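Local coordinates for cellulosomal scaffoldin anchoring protein C (Acetivibrio cellulolyticus, PDB 4UYP) that anchors the cellulosome at the bacterial cell surface, its third cohesin domain, the part present here, binding the dockerin of the adaptor scaffoldin ScaB, at residues Ile112-Ser116 with Ala117-Phe121. Residues are numbered along the deposited sequence; the frame is centred on the assembly and turned at random. Where two conformers were deposited one is given.
Sequences ITTNS and AYTSF
N115 opens the turn, and its side chain meets A117 and Y118. Its CB carries CG anti to the backbone N (chi1 -171°), which directs the amide forward along the chain. CG lies 3.6 Å from Y118 CD1, the two side chains running alongside each other with amide and ring planes 89° apart. At the tip, OD1 accepts the backbone N-H of A117 in the carbonyl plane, N to OD1 2.9 Å, closing an Asx turn, and sits at the edge of the Y118 ring near CD1. The other branch, ND2, lies out of the ring plane, 3.5 Å from Y118 CD1; its bond to OD1 of N39 fixes the amide, and it also donates to EPE, probably from the crystallisation liquor.

The backbone carbonyl of N115 closes the turn. Y118 N reaches N115 O at 3.2 Å, the type I beta-turn bond over 115-118, and T119 OG1 adds a bond to it at 2.7 Å from the opposite face of the carbonyl plane. T119 OG1 also accepts from R37 N, tying the turn to strand 33-39. CG2 of T114 packs on T119 OG1 at 3.8 Å, the side chains crossing at about a right angle.

Y118 makes a cation-pi contact with R37 and packs on V25 of the ScaB chain. The Asx turn and overlapping type I turn interrupt strand 109-122 of the cohesin beta-sandwich at its dockerin-binding face.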
ATOM      1  N   ILE C 112      -6.497   4.720   7.444  1.00  9.74           N
ATOM      2  CA  ILE C 112      -5.754   3.422   7.712  1.00  9.39           C
ATOM      3  C   ILE C 112      -6.411   2.460   6.709  1.00  9.11           C
ATOM      4  O   ILE C 112      -7.564   2.116   6.767  1.00  9.66           O
ATOM      5  CB  ILE C 112      -6.065   3.008   9.193  1.00 10.02           C
ATOM      6  CG1 ILE C 112      -5.706   4.118  10.215  1.00 10.62           C
ATOM      7  CG2 ILE C 112      -5.279   1.771   9.506  1.00 11.01           C
ATOM      8  CD1 ILE C 112      -4.270   4.673  10.181  1.00 10.96           C
ATOM      9  N   THR C 113      -5.548   2.169   5.741  1.00 11.41           N
ATOM     10  CA  THR C 113      -6.023   1.587   4.469  1.00 11.34           C
ATOM     11  C   THR C 113      -5.636   0.134   4.223  1.00 11.76           C
ATOM     12  O   THR C 113      -4.518  -0.179   4.454  1.00 12.59           O
ATOM     13  CB  THR C 113      -5.441   2.445   3.238  1.00 11.29           C
ATOM     14  OG1 THR C 113      -4.054   2.551   3.237  1.00 14.94           O
ATOM     15  CG2 THR C 113      -5.993   3.956   3.342  1.00 14.99           C
ATOM     16  N   THR C 114      -6.556  -0.678   3.775  1.00 11.40           N
ATOM     17  CA  THR C 114      -6.203  -2.101   3.360  1.00 11.37           C
ATOM     18  C   THR C 114      -5.405  -2.092   2.059  1.00 13.33           C
ATOM     19  O   THR C 114      -5.893  -1.452   1.085  1.00 14.62           O
ATOM     20  CB  THR C 114      -7.453  -2.867   3.200  1.00 10.67           C
ATOM     21  OG1 THR C 114      -8.275  -2.843   4.390  1.00 14.08           O
ATOM     22  CG2 THR C 114      -7.070  -4.380   2.934  1.00 12.33           C
ATOM     23  N   ASN C 115      -4.310  -2.784   1.995  1.00 10.32           N
ATOM     24  CA  ASN C 115      -3.431  -2.841   0.793  1.00 11.39           C
ATOM     25  C   ASN C 115      -3.810  -4.123   0.012  1.00 11.89           C
ATOM     26  O   ASN C 115      -3.409  -5.205   0.431  1.00 12.64           O
ATOM     27  CB  ASN C 115      -1.993  -2.734   1.194  1.00 11.35           C
ATOM     28  CG  ASN C 115      -1.041  -2.569  -0.004  1.00 11.42           C
ATOM     29  OD1 ASN C 115      -1.379  -3.225  -1.059  1.00 12.63           O
ATOM     30  ND2 ASN C 115       0.041  -1.922   0.142  1.00 11.72           N
ATOM     31  N   SER C 116      -4.484  -3.983  -1.145  1.00 11.00           N
ATOM     32  CA  SER C 116      -4.960  -5.183  -1.883  1.00 11.54           C
ATOM     33  C   SER C 116      -3.778  -5.894  -2.507  1.00 12.33           C
ATOM     34  O   SER C 116      -3.994  -7.075  -2.831  1.00 12.41           O
ATOM     35  CB  SER C 116      -6.086  -4.812  -2.867  1.00 15.11           C
ATOM     36  OG  SER C 116      -5.454  -3.922  -3.706  1.00 15.73           O
ATOM     37  N   ALA C 117      -2.615  -5.315  -2.699  1.00 11.02           N
ATOM     38  CA  ALA C 117      -1.482  -6.024  -3.260  1.00  9.96           C
ATOM     39  C   ALA C 117      -0.837  -7.030  -2.300  1.00 12.44           C
ATOM     40  O   ALA C 117      -0.044  -7.898  -2.680  1.00 12.35           O
ATOM     41  CB  ALA C 117      -0.464  -5.060  -3.842  1.00 12.09           C
ATOM     42  N   TYR C 118      -1.120  -6.853  -1.012  1.00  9.87           N
ATOM     43  CA  TYR C 118      -0.431  -7.599   0.028  1.00 10.33           C
ATOM     44  C   TYR C 118      -1.453  -8.322   0.951  1.00  9.04           C
ATOM     45  O   TYR C 118      -1.021  -8.920   1.973  1.00 11.27           O
ATOM     46  CB  TYR C 118       0.495  -6.674   0.909  1.00 11.67           C
ATOM     47  CG  TYR C 118       1.667  -6.219   0.120  1.00 10.69           C
ATOM     48  CD1 TYR C 118       1.515  -4.980  -0.594  1.00 11.19           C
ATOM     49  CD2 TYR C 118       2.882  -6.898   0.139  1.00 11.70           C
ATOM     50  CE1 TYR C 118       2.626  -4.514  -1.324  1.00 11.98           C
ATOM     51  CE2 TYR C 118       3.997  -6.448  -0.624  1.00 13.24           C
ATOM     52  CZ  TYR C 118       3.795  -5.191  -1.285  1.00 12.36           C
ATOM     53  OH  TYR C 118       4.854  -4.737  -2.076  1.00 16.77           O
ATOM     54  N   THR C 119      -2.702  -8.294   0.599  1.00  9.14           N
ATOM     55  CA  THR C 119      -3.790  -8.864   1.408  1.00  9.06           C
ATOM     56  C   THR C 119      -4.431  -9.912   0.566  1.00 11.32           C
ATOM     57  O   THR C 119      -4.903  -9.620  -0.560  1.00 12.86           O
ATOM     58  CB  THR C 119      -4.799  -7.792   1.749  1.00 10.32           C
ATOM     59  OG1 THR C 119      -4.122  -6.784   2.556  1.00 10.15           O
ATOM     60  CG2 THR C 119      -6.009  -8.282   2.564  1.00 11.30           C
ATOM     61  N   SER C 120      -4.541 -11.124   1.135  1.00 10.02           N
ATOM     62  CA  SER C 120      -5.225 -12.227   0.379  0.50  8.71           C
ATOM     63  C   SER C 120      -5.700 -13.218   1.408  1.00  9.56           C
ATOM     64  O   SER C 120      -5.157 -13.345   2.511  1.00  9.56           O
ATOM     65  CB  SER C 120      -4.318 -12.993  -0.593  0.50  9.00           C
ATOM     66  OG  SER C 120      -3.294 -13.780   0.025  0.50  6.41           O
ATOM     67  N   PHE C 121      -6.718 -13.989   1.052  1.00  9.43           N
ATOM     68  CA  PHE C 121      -7.400 -14.957   1.941  1.00  9.58           C
ATOM     69  C   PHE C 121      -7.604 -16.270   1.208  1.00 11.20           C
ATOM     70  O   PHE C 121      -7.976 -16.229   0.018  1.00 10.69           O
ATOM     71  CB  PHE C 121      -8.741 -14.448   2.364  1.00 10.46           C
ATOM     72  CG  PHE C 121      -8.691 -13.240   3.286  1.00 10.73           C
ATOM     73  CD1 PHE C 121      -8.463 -11.971   2.763  1.00 13.88           C
ATOM     74  CD2 PHE C 121      -8.914 -13.392   4.593  1.00 10.45           C
ATOM     75  CE1 PHE C 121      -8.424 -10.886   3.702  1.00 14.07           C
ATOM     76  CE2 PHE C 121      -8.905 -12.329   5.496  1.00 13.55           C
ATOM     77  CZ  PHE C 121      -8.608 -11.090   5.020  1.00 12.97           C
TER